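Local coordinates for transcription factor MBP1 (Magnaporthe oryzae, PDB 4UX5), which binds DNA through its N-terminal winged helix-turn-helix domain, the part present here, and probably activates transcription by RNA polymerase II, at residues A[25-30]-A[37-42]; A[43-48]-A[120-125]; A[51-56]-A[101-106]. All coordinates share one frame; numbering follows the deposited sequence.

Contact 1 (A[25-30]-A[37-42]); sequences IPVYEY and HVMRRR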
loop_
_atom_site.group_PDB
_atom_site.type_symbol
_atom_site.label_atom_id
_atom_site.label_comp_id
_atom_site.label_asym_id
_atom_site.label_seq_id
_atom_site.Cartn_x
_atom_site.Cartn_y
_atom_site.Cartn_z
ATOM N N ILE A 25 -0.153 15.730 -7.627
ATOM C CA ILE A 25 1.296 15.581 -7.604
ATOM C C ILE A 25 1.888 15.756 -8.998
ATOM O O ILE A 25 1.764 14.877 -9.852
ATOM C CB ILE A 25 1.717 14.212 -7.043
ATOM C CG1 ILE A 25 1.187 14.039 -5.618
ATOM C CG2 ILE A 25 3.232 14.064 -7.075
ATOM C CD1 ILE A 25 1.621 12.748 -4.961
ATOM N N PRO A 26 2.529 16.910 -9.233
ATOM C CA PRO A 26 3.198 17.214 -10.500
ATOM C C PRO A 26 4.378 16.281 -10.754
ATOM O O PRO A 26 5.219 16.100 -9.873
ATOM C CB PRO A 26 3.675 18.659 -10.310
ATOM C CG PRO A 26 2.830 19.204 -9.218
ATOM C CD PRO A 26 2.578 18.050 -8.305
ATOM N N VAL A 27 4.426 15.686 -11.942
ATOM C CA VAL A 27 5.538 14.819 -12.315
ATOM C C VAL A 27 6.062 15.145 -13.706
ATOM O O VAL A 27 5.378 15.782 -14.508
ATOM C CB VAL A 27 5.141 13.324 -12.293
ATOM C CG1 VAL A 27 4.737 12.886 -10.890
ATOM C CG2 VAL A 27 4.024 13.054 -13.292
ATOM N N TYR A 28 7.289 14.713 -13.977
ATOM C CA TYR A 28 7.795 14.659 -15.339
ATOM C C TYR A 28 7.596 13.237 -15.834
ATOM O O TYR A 28 7.874 12.281 -15.110
ATOM C CB TYR A 28 9.269 15.059 -15.411
ATOM C CG TYR A 28 9.565 16.438 -14.870
ATOM C CD1 TYR A 28 9.021 17.569 -15.465
ATOM C CD2 TYR A 28 10.401 16.611 -13.774
ATOM C CE1 TYR A 28 9.290 18.833 -14.975
ATOM C CE2 TYR A 28 10.679 17.873 -13.278
ATOM C CZ TYR A 28 10.121 18.979 -13.883
ATOM O OH TYR A 28 10.395 20.234 -13.392
ATOM N N GLU A 29 7.100 13.091 -17.057
ATOM C CA GLU A 29 6.844 11.764 -17.599
ATOM C C GLU A 29 7.515 11.563 -18.952
ATOM O O GLU A 29 7.223 12.270 -19.915
ATOM C CB GLU A 29 5.339 11.517 -17.720
ATOM C CG GLU A 29 4.980 10.128 -18.229
ATOM C CD GLU A 29 3.492 9.845 -18.154
ATOM O OE1 GLU A 29 2.764 10.635 -17.515
ATOM O OE2 GLU A 29 3.048 8.832 -18.735
ATOM N N TYR A 30 8.421 10.594 -19.010
ATOM C CA TYR A 30 9.077 10.221 -20.256
ATOM C C TYR A 30 8.304 9.100 -20.930
ATOM O O TYR A 30 8.181 8.008 -20.380
ATOM C CB TYR A 30 10.523 9.789 -20.002
ATOM C CG TYR A 30 11.249 9.298 -21.237
ATOM C CD1 TYR A 30 11.348 10.095 -22.371
ATOM C CD2 TYR A 30 11.846 8.043 -21.265
ATOM C CE1 TYR A 30 12.014 9.652 -23.500
ATOM C CE2 TYR A 30 12.517 7.595 -22.392
ATOM C CZ TYR A 30 12.596 8.403 -23.502
ATOM O OH TYR A 30 13.259 7.962 -24.624
ATOM N N HIS A 37 6.306 4.173 -19.977
ATOM C CA HIS A 37 6.559 5.459 -19.341
ATOM C C HIS A 37 7.385 5.318 -18.068
ATOM O O HIS A 37 7.386 4.270 -17.422
ATOM C CB HIS A 37 5.235 6.167 -19.029
ATOM C CG HIS A 37 4.229 5.292 -18.348
ATOM N ND1 HIS A 37 3.405 4.431 -19.039
ATOM C CD2 HIS A 37 3.915 5.144 -17.039
ATOM C CE1 HIS A 37 2.626 3.790 -18.186
ATOM N NE2 HIS A 37 2.916 4.205 -16.966
ATOM N N VAL A 38 8.101 6.383 -17.727
ATOM C CA VAL A 38 8.802 6.474 -16.454
ATOM C C VAL A 38 8.534 7.849 -15.856
ATOM O O VAL A 38 8.762 8.867 -16.505
ATOM C CB VAL A 38 10.323 6.260 -16.605
ATOM C CG1 VAL A 38 11.023 6.471 -15.271
ATOM C CG2 VAL A 38 10.621 4.869 -17.150
ATOM N N MET A 39 8.041 7.879 -14.622
ATOM C CA MET A 39 7.666 9.139 -13.992
ATOM C C MET A 39 8.721 9.633 -13.013
ATOM O O MET A 39 9.280 8.856 -12.239
ATOM C CB MET A 39 6.325 8.998 -13.267
ATOM C CG MET A 39 5.161 8.639 -14.168
ATOM S SD MET A 39 3.584 8.700 -13.298
ATOM C CE MET A 39 2.488 8.025 -14.545
ATOM N N ARG A 40 8.985 10.935 -13.062
ATOM C CA ARG A 40 9.855 11.589 -12.093
ATOM C C ARG A 40 9.073 12.698 -11.398
ATOM O O ARG A 40 8.482 13.551 -12.059
ATOM C CB ARG A 40 11.106 12.158 -12.772
ATOM C CG ARG A 40 12.191 12.584 -11.796
ATOM C CD ARG A 40 12.798 13.932 -12.162
ATOM N NE ARG A 40 13.722 13.853 -13.289
ATOM C CZ ARG A 40 14.536 14.839 -13.655
ATOM N NH1 ARG A 40 14.545 15.980 -12.979
ATOM N NH2 ARG A 40 15.346 14.684 -14.693
ATOM N N ARG A 41 9.053 12.680 -10.068
ATOM C CA ARG A 41 8.327 13.697 -9.312
ATOM C C ARG A 41 8.991 15.064 -9.426
ATOM O O ARG A 41 10.214 15.166 -9.467
ATOM C CB ARG A 41 8.211 13.299 -7.844
ATOM C CG ARG A 41 6.930 12.569 -7.501
ATOM C CD ARG A 41 6.555 12.814 -6.054
ATOM N NE ARG A 41 7.573 12.313 -5.137
ATOM C CZ ARG A 41 7.515 11.128 -4.540
ATOM N NH1 ARG A 41 6.484 10.324 -4.761
ATOM N NH2 ARG A 41 8.484 10.749 -3.718
ATOM N N ARG A 42 8.182 16.115 -9.475
ATOM C CA ARG A 42 8.714 17.463 -9.635
ATOM C C ARG A 42 9.202 18.051 -8.315
ATOM O O ARG A 42 10.119 18.871 -8.295
ATOM C CB ARG A 42 7.658 18.382 -10.253
ATOM C CG ARG A 42 8.189 19.753 -10.651
ATOM C CD ARG A 42 7.248 20.444 -11.620
ATOM N NE ARG A 42 6.393 19.482 -12.309
ATOM C CZ ARG A 42 5.803 19.703 -13.479
ATOM N NH1 ARG A 42 5.982 20.856 -14.110
ATOM N NH2 ARG A 42 5.038 18.766 -14.023
#
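R42 sends CG anti to its backbone N (chi1 -171°), and its chain bends at chi3, which turns the guanidinium back over Y28. Y28 holds CG anti to its own carbonyl carbon (chi1 -58°), which puts the ring across the paired strand, where the R40 and R42 side chains meet it. The R42 guanidinium stacks flat on the Y28 ring, planes at 27°, with CE1 of Y28 over the centre of the guanidinium. The side chains themselves run at about a right angle, and CG and CD of R42 lie against OH of Y28. NE of R42 packs 3.5 Å from CB of P26 and has no hydrogen-bond partner in the model. NH2 makes a weak bond, 3.0 Å, to O of V27.

Past this end, toward Y30, the strands pair as an antiparallel ladder. Y28 and R40 form one hydrogen-bonded pair, with R40 N to Y28 O at 2.7 Å. Y30 and V38 form the next, with Y30 N to V38 O at 3.1 Å. R42 N hydrogen-bonds P26 O at 3.0 Å, one residue past the end of strand 36-41.

Y28, Y30, V38 and R40 share one face of the sheet. CD of R40 comes to the edge of the Y28 ring, 3.9 Å from CD2. The R40 guanidinium goes on to the carbonyls of I112 and F115. V27, E29, M39 and R41 share the other face. CD of R41 touches CG2 of I25 at 3.7 Å, while the R41 guanidinium forms salt bridges with D44 and E77. The E29 and M39 chains run alongside each other, CE of M39 near OE1 of E29. OE2 of E29 sits 3.5 Å from CB of H37, and OE1 bonds to OH of Y22.

The whole is a beta hairpin, part of the three-stranded antiparallel sheet completed by strand 16-22.

Contact 2 (A[43-48]-A[120-125]); sequences VDDWIN and DSPPPA
A single water joins D45 to P122 across a contact that has no direct hydrogen bond. It donates to OD2 of D45 at 3.0 Å and to the backbone O of P122 at 2.8 Å. The motif on one side is an Asx turn, in which OD1 of D44 accepts from the backbone N of W46. That N-H meets OD1 from above the carboxylate plane. OD1 also takes a salt bridge from R41, so the turn is tied to the end of strand 36-41. OD2 of D44 lies over one face of the W46 ring, displaced from the ring centre.

The partner is the extended, proline-rich tail after helix 110-114. P122 makes most of the touch. CB of P122 rests 3.6 Å from O of V43. CG of P122 packs 3.8 Å from the backbone C of D44. The D45 side chain runs roughly perpendicular to that of P122. OD1 of D45 makes a long, weak ion pair with R40. The contact lies at the surface and brings P122 of the C-terminal tail against residues 43-45. The closest approach is OD2 of D45 to CD of P122, 3.2 Å.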
loop_
_atom_site.group_PDB
_atom_site.type_symbol
_atom_site.label_atom_id
_atom_site.label_comp_id
_atom_site.label_asym_id
_atom_site.label_seq_id
_atom_site.Cartn_x
_atom_site.Cartn_y
_atom_site.Cartn_z
ATOM N N VAL A 43 8.601 17.618 -7.211
ATOM C CA VAL A 43 8.855 18.246 -5.915
ATOM C C VAL A 43 10.144 17.753 -5.247
ATOM O O VAL A 43 10.752 18.481 -4.462
ATOM C CB VAL A 43 7.662 18.028 -4.950
ATOM C CG1 VAL A 43 7.614 16.589 -4.452
ATOM C CG2 VAL A 43 7.733 19.000 -3.781
ATOM N N ASP A 44 10.574 16.535 -5.564
ATOM C CA ASP A 44 11.770 15.985 -4.933
ATOM C C ASP A 44 12.619 15.151 -5.888
ATOM O O ASP A 44 13.605 14.537 -5.474
ATOM C CB ASP A 44 11.389 15.138 -3.715
ATOM C CG ASP A 44 10.360 14.071 -4.042
ATOM O OD1 ASP A 44 10.037 13.890 -5.236
ATOM O OD2 ASP A 44 9.875 13.405 -3.100
ATOM N N ASP A 45 12.226 15.129 -7.158
ATOM C CA ASP A 45 12.934 14.375 -8.191
ATOM C C ASP A 45 13.022 12.879 -7.903
ATOM O O ASP A 45 13.861 12.185 -8.470
ATOM C CB ASP A 45 14.344 14.935 -8.397
ATOM C CG ASP A 45 14.360 16.152 -9.294
ATOM O OD1 ASP A 45 13.367 16.367 -10.022
ATOM O OD2 ASP A 45 15.372 16.886 -9.280
ATOM N N TRP A 46 12.160 12.379 -7.027
ATOM C CA TRP A 46 12.090 10.942 -6.818
ATOM C C TRP A 46 11.489 10.290 -8.055
ATOM O O TRP A 46 10.623 10.866 -8.713
ATOM C CB TRP A 46 11.273 10.600 -5.576
ATOM C CG TRP A 46 12.035 10.753 -4.296
ATOM C CD1 TRP A 46 13.029 11.649 -4.029
ATOM C CD2 TRP A 46 11.874 9.967 -3.109
ATOM N NE1 TRP A 46 13.490 11.476 -2.746
ATOM C CE2 TRP A 46 12.796 10.450 -2.159
ATOM C CE3 TRP A 46 11.035 8.907 -2.755
ATOM C CZ2 TRP A 46 12.903 9.908 -0.881
ATOM C CZ3 TRP A 46 11.142 8.371 -1.487
ATOM C CH2 TRP A 46 12.069 8.871 -0.565
ATOM N N ILE A 47 11.957 9.087 -8.372
ATOM C CA ILE A 47 11.574 8.426 -9.611
ATOM C C ILE A 47 10.950 7.058 -9.330
ATOM O O ILE A 47 11.249 6.426 -8.316
ATOM C CB ILE A 47 12.794 8.283 -10.557
ATOM C CG1 ILE A 47 12.347 7.954 -11.982
ATOM C CG2 ILE A 47 13.782 7.255 -10.018
ATOM C CD1 ILE A 47 13.391 8.253 -13.030
ATOM N N ASN A 48 10.068 6.620 -10.221
ATOM C CA ASN A 48 9.355 5.356 -10.053
ATOM C C ASN A 48 10.224 4.159 -10.440
ATOM O O ASN A 48 10.461 3.910 -11.622
ATOM C CB ASN A 48 8.068 5.369 -10.883
ATOM C CG ASN A 48 7.077 4.302 -10.452
ATOM O OD1 ASN A 48 7.447 3.160 -10.188
ATOM N ND2 ASN A 48 5.804 4.677 -10.372
ATOM N N ASP A 120 15.604 25.446 -10.098
ATOM C CA ASP A 120 16.828 24.729 -9.721
ATOM C C ASP A 120 16.447 23.472 -8.933
ATOM O O ASP A 120 15.416 23.447 -8.259
ATOM C CB ASP A 120 17.778 25.603 -8.891
ATOM C CG ASP A 120 17.047 26.537 -7.952
ATOM O OD1 ASP A 120 16.077 27.189 -8.389
ATOM O OD2 ASP A 120 17.444 26.623 -6.772
ATOM N N SER A 121 17.288 22.444 -9.012
ATOM C CA SER A 121 16.988 21.127 -8.444
ATOM C C SER A 121 16.711 21.141 -6.937
ATOM O O SER A 121 17.276 21.950 -6.206
ATOM C CB SER A 121 18.142 20.170 -8.744
ATOM O OG SER A 121 19.388 20.788 -8.474
ATOM N N PRO A 122 15.823 20.244 -6.474
ATOM C CA PRO A 122 15.506 20.127 -5.045
ATOM C C PRO A 122 16.543 19.321 -4.262
ATOM O O PRO A 122 17.122 18.380 -4.802
ATOM C CB PRO A 122 14.154 19.410 -5.048
ATOM C CG PRO A 122 14.177 18.593 -6.290
ATOM C CD PRO A 122 14.940 19.403 -7.303
ATOM N N PRO A 123 16.771 19.693 -2.992
ATOM C CA PRO A 123 17.733 19.042 -2.098
ATOM C C PRO A 123 17.299 17.637 -1.692
ATOM O O PRO A 123 16.111 17.320 -1.777
ATOM C CB PRO A 123 17.761 19.965 -0.867
ATOM C CG PRO A 123 17.100 21.224 -1.293
ATOM C CD PRO A 123 16.111 20.831 -2.335
ATOM N N PRO A 124 18.257 16.805 -1.258
ATOM C CA PRO A 124 17.978 15.465 -0.728
ATOM C C PRO A 124 17.000 15.496 0.445
ATOM O O PRO A 124 17.284 16.118 1.468
ATOM C CB PRO A 124 19.357 14.977 -0.276
ATOM C CG PRO A 124 20.314 15.714 -1.149
ATOM C CD PRO A 124 19.704 17.068 -1.354
ATOM N N ALA A 125 15.863 14.827 0.289
ATOM C CA ALA A 125 14.840 14.789 1.329
ATOM C C ALA A 125 15.212 13.801 2.431
ATOM O O ALA A 125 15.961 12.854 2.190
ATOM C CB ALA A 125 13.486 14.431 0.723
HETATM O O HOH W 1 17.274 16.604 -6.998
#

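Contact 3 (A[51-56]-A[101-106]); sequences HILKAA and HRNNIF. With nucleotides of chain C.
The C-terminal end of helix 49-55 meets the turn that ends helix 93-102, in the helical part of the KilA-N domain. I105 carries most of the apolar touch. Its CG2 meets CG2 of I52 at 3.8 Å, the two side chains crossing at a slant. CG1 of I105 stands anti to the backbone N (chi1 -160°), which lays that branch along the last turn of the other helix. There it lies 4.1 Å from CB of A55 and 4.0 Å from the backbone N of A56. CD1 of I105 reaches the carbonyl O of A55 at 3.8 Å. CB of A56 faces CB of I105 more loosely, at 4.5 Å.

N103 meets L53 at the side of this patch. CD2 of L53 lies 4.0 Å from the amide carbon CG of N103. This is a van der Waals touch of a methyl on the amide. ND2 of N103 has its hydrogen bond to the carbonyl of L99. L53 also reaches R63, I66 and L67 of helix 60-71, so it packs between that helix and the turn.

The turn is a Schellman motif. N104, with positive phi (57°), is its C-prime residue. Its N bonds to O of H101, and N of I105 bonds to O of A100. The helix ends there, and the I105 side chain then points toward helix 49-55.

K54 extends from helix 49-55 toward the DNA, and its side chain also touches R63. The K54 chain bends at chi3 (64°), and NZ hydrogen-bonds OP1 of DC9 of chain C, a backbone phosphate oxygen, at 2.7 Å.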
loop_
_atom_site.group_PDB
_atom_site.type_symbol
_atom_site.label_atom_id
_atom_site.label_comp_id
_atom_site.label_asym_id
_atom_site.label_seq_id
_atom_site.Cartn_x
_atom_site.Cartn_y
_atom_site.Cartn_z
ATOM N N HIS A 51 8.545 1.546 -12.675
ATOM C CA HIS A 51 8.544 1.923 -14.086
ATOM C C HIS A 51 9.874 1.582 -14.750
ATOM O O HIS A 51 9.915 1.186 -15.915
ATOM C CB HIS A 51 8.260 3.418 -14.250
ATOM C CG HIS A 51 6.871 3.822 -13.868
ATOM N ND1 HIS A 51 6.472 5.140 -13.804
ATOM C CD2 HIS A 51 5.784 3.086 -13.533
ATOM C CE1 HIS A 51 5.204 5.199 -13.445
ATOM N NE2 HIS A 51 4.761 3.965 -13.275
ATOM N N ILE A 52 10.962 1.753 -14.004
ATOM C CA ILE A 52 12.299 1.482 -14.518
ATOM C C ILE A 52 12.485 -0.008 -14.781
ATOM O O ILE A 52 12.918 -0.404 -15.860
ATOM C CB ILE A 52 13.390 1.974 -13.545
ATOM C CG1 ILE A 52 13.301 3.492 -13.363
ATOM C CG2 ILE A 52 14.770 1.580 -14.046
ATOM C CD1 ILE A 52 14.296 4.051 -12.370
ATOM N N LEU A 53 12.145 -0.830 -13.793
ATOM C CA LEU A 53 12.276 -2.277 -13.924
ATOM C C LEU A 53 11.339 -2.836 -14.994
ATOM O O LEU A 53 11.626 -3.869 -15.596
ATOM C CB LEU A 53 12.015 -2.959 -12.580
ATOM C CG LEU A 53 13.049 -2.659 -11.493
ATOM C CD1 LEU A 53 12.689 -3.362 -10.194
ATOM C CD2 LEU A 53 14.448 -3.054 -11.955
ATOM N N LYS A 54 10.224 -2.150 -15.231
ATOM C CA LYS A 54 9.310 -2.520 -16.310
ATOM C C LYS A 54 9.877 -2.115 -17.663
ATOM O O LYS A 54 9.576 -2.734 -18.683
ATOM C CB LYS A 54 7.938 -1.874 -16.111
ATOM C CG LYS A 54 7.082 -2.538 -15.052
ATOM C CD LYS A 54 5.840 -1.712 -14.753
ATOM C CE LYS A 54 4.929 -1.617 -15.966
ATOM N NZ LYS A 54 3.679 -0.865 -15.667
ATOM N N ALA A 55 10.689 -1.060 -17.667
ATOM C CA ALA A 55 11.370 -0.627 -18.880
ATOM C C ALA A 55 12.416 -1.666 -19.268
ATOM O O ALA A 55 12.653 -1.914 -20.449
ATOM C CB ALA A 55 12.007 0.740 -18.685
ATOM N N ALA A 56 13.037 -2.270 -18.261
ATOM C CA ALA A 56 13.868 -3.444 -18.478
ATOM C C ALA A 56 12.955 -4.637 -18.746
ATOM O O ALA A 56 11.735 -4.523 -18.645
ATOM C CB ALA A 56 14.767 -3.700 -17.281
ATOM N N HIS A 101 21.355 1.695 -14.047
ATOM C CA HIS A 101 22.653 1.207 -14.487
ATOM C C HIS A 101 22.802 -0.278 -14.178
ATOM O O HIS A 101 23.107 -1.068 -15.071
ATOM C CB HIS A 101 23.786 2.005 -13.835
ATOM C CG HIS A 101 24.065 3.315 -14.503
ATOM N ND1 HIS A 101 23.776 4.530 -13.916
ATOM C CD2 HIS A 101 24.602 3.602 -15.712
ATOM C CE1 HIS A 101 24.128 5.505 -14.731
ATOM N NE2 HIS A 101 24.631 4.970 -15.831
ATOM N N ARG A 102 22.562 -0.650 -12.920
ATOM C CA ARG A 102 22.709 -2.036 -12.466
ATOM C C ARG A 102 21.855 -3.013 -13.268
ATOM O O ARG A 102 22.183 -4.195 -13.366
ATOM C CB ARG A 102 22.357 -2.162 -10.977
ATOM C CG ARG A 102 23.251 -1.365 -10.041
ATOM C CD ARG A 102 23.147 -1.868 -8.607
ATOM N NE ARG A 102 21.765 -2.051 -8.167
ATOM C CZ ARG A 102 21.043 -1.122 -7.545
ATOM N NH1 ARG A 102 21.565 0.070 -7.290
ATOM N NH2 ARG A 102 19.796 -1.385 -7.177
ATOM N N ASN A 103 20.761 -2.519 -13.837
ATOM C CA ASN A 103 19.864 -3.361 -14.618
ATOM C C ASN A 103 19.915 -3.037 -16.109
ATOM O O ASN A 103 19.000 -3.378 -16.858
ATOM C CB ASN A 103 18.432 -3.234 -14.097
ATOM C CG ASN A 103 18.270 -3.808 -12.701
ATOM O OD1 ASN A 103 17.978 -4.993 -12.535
ATOM N ND2 ASN A 103 18.465 -2.971 -11.688
ATOM N N ASN A 104 20.986 -2.363 -16.524
ATOM C CA ASN A 104 21.294 -2.170 -17.941
ATOM C C ASN A 104 20.177 -1.491 -18.740
ATOM O O ASN A 104 19.742 -2.010 -19.768
ATOM C CB ASN A 104 21.627 -3.527 -18.576
ATOM C CG ASN A 104 22.435 -3.397 -19.858
ATOM O OD1 ASN A 104 23.277 -2.508 -19.990
ATOM N ND2 ASN A 104 22.180 -4.289 -20.809
ATOM N N ILE A 105 19.719 -0.330 -18.280
ATOM C CA ILE A 105 18.589 0.336 -18.927
ATOM C C ILE A 105 18.722 1.861 -18.891
ATOM O O ILE A 105 17.851 2.584 -19.379
ATOM C CB ILE A 105 17.248 -0.089 -18.270
ATOM C CG1 ILE A 105 16.057 0.179 -19.197
ATOM C CG2 ILE A 105 17.065 0.586 -16.915
ATOM C CD1 ILE A 105 16.160 -0.503 -20.542
ATOM N N PHE A 106 19.822 2.347 -18.325
ATOM C CA PHE A 106 20.034 3.783 -18.187
ATOM C C PHE A 106 20.036 4.521 -19.527
ATOM O O PHE A 106 19.536 5.643 -19.627
ATOM C CB PHE A 106 21.346 4.061 -17.453
ATOM C CG PHE A 106 21.634 5.523 -17.280
ATOM C CD1 PHE A 106 21.067 6.235 -16.235
ATOM C CD2 PHE A 106 22.463 6.191 -18.167
ATOM C CE1 PHE A 106 21.327 7.585 -16.074
ATOM C CE2 PHE A 106 22.726 7.539 -18.013
ATOM C CZ PHE A 106 22.156 8.237 -16.965
ATOM P P DC C 9 2.082 -2.116 -12.287
ATOM O OP1 DC C 9 2.514 -1.019 -13.185
ATOM O OP2 DC C 9 2.225 -3.524 -12.717
ATOM O "O5'" DC C 9 2.798 -1.938 -10.867
ATOM C "C5'" DC C 9 2.767 -0.672 -10.214
ATOM C "C4'" DC C 9 2.220 -0.792 -8.801
ATOM O "O4'" DC C 9 0.812 -1.078 -8.848
ATOM C "C3'" DC C 9 2.806 -1.918 -7.973
ATOM O "O3'" DC C 9 3.993 -1.471 -7.334
ATOM C "C2'" DC C 9 1.696 -2.214 -6.953
ATOM C "C1'" DC C 9 0.425 -1.674 -7.627
ATOM N N1 DC C 9 -0.607 -2.719 -7.917
ATOM C C2 DC C 9 -1.670 -2.919 -7.025
ATOM O O2 DC C 9 -1.734 -2.236 -5.997
ATOM N N3 DC C 9 -2.599 -3.864 -7.311
ATOM C C4 DC C 9 -2.497 -4.583 -8.427
ATOM N N4 DC C 9 -3.437 -5.502 -8.665
ATOM C C5 DC C 9 -1.426 -4.395 -9.349
ATOM C C6 DC C 9 -0.514 -3.460 -9.058
#

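From the N terminus, contact 1 comes first and closes the short hairpin loop between strands 25-32 and 36-41. The chain then enters 43-48, which opens contact 2. Contact 2 closes only at the C-terminal tail, so it spans most of the domain. Contact 3 lies nested inside that span, joining helix 49-55 to the end of helix 93-102. Contact 1 stands in series with both. Contacts 1 and 2 join through R41 N and W46 O, contacts 1 and 3 through M39 N and H51 ND1, both probable hydrogen bonds. I47 also packs on I52. Hairpin, tail and helices are thus tied through 37-56.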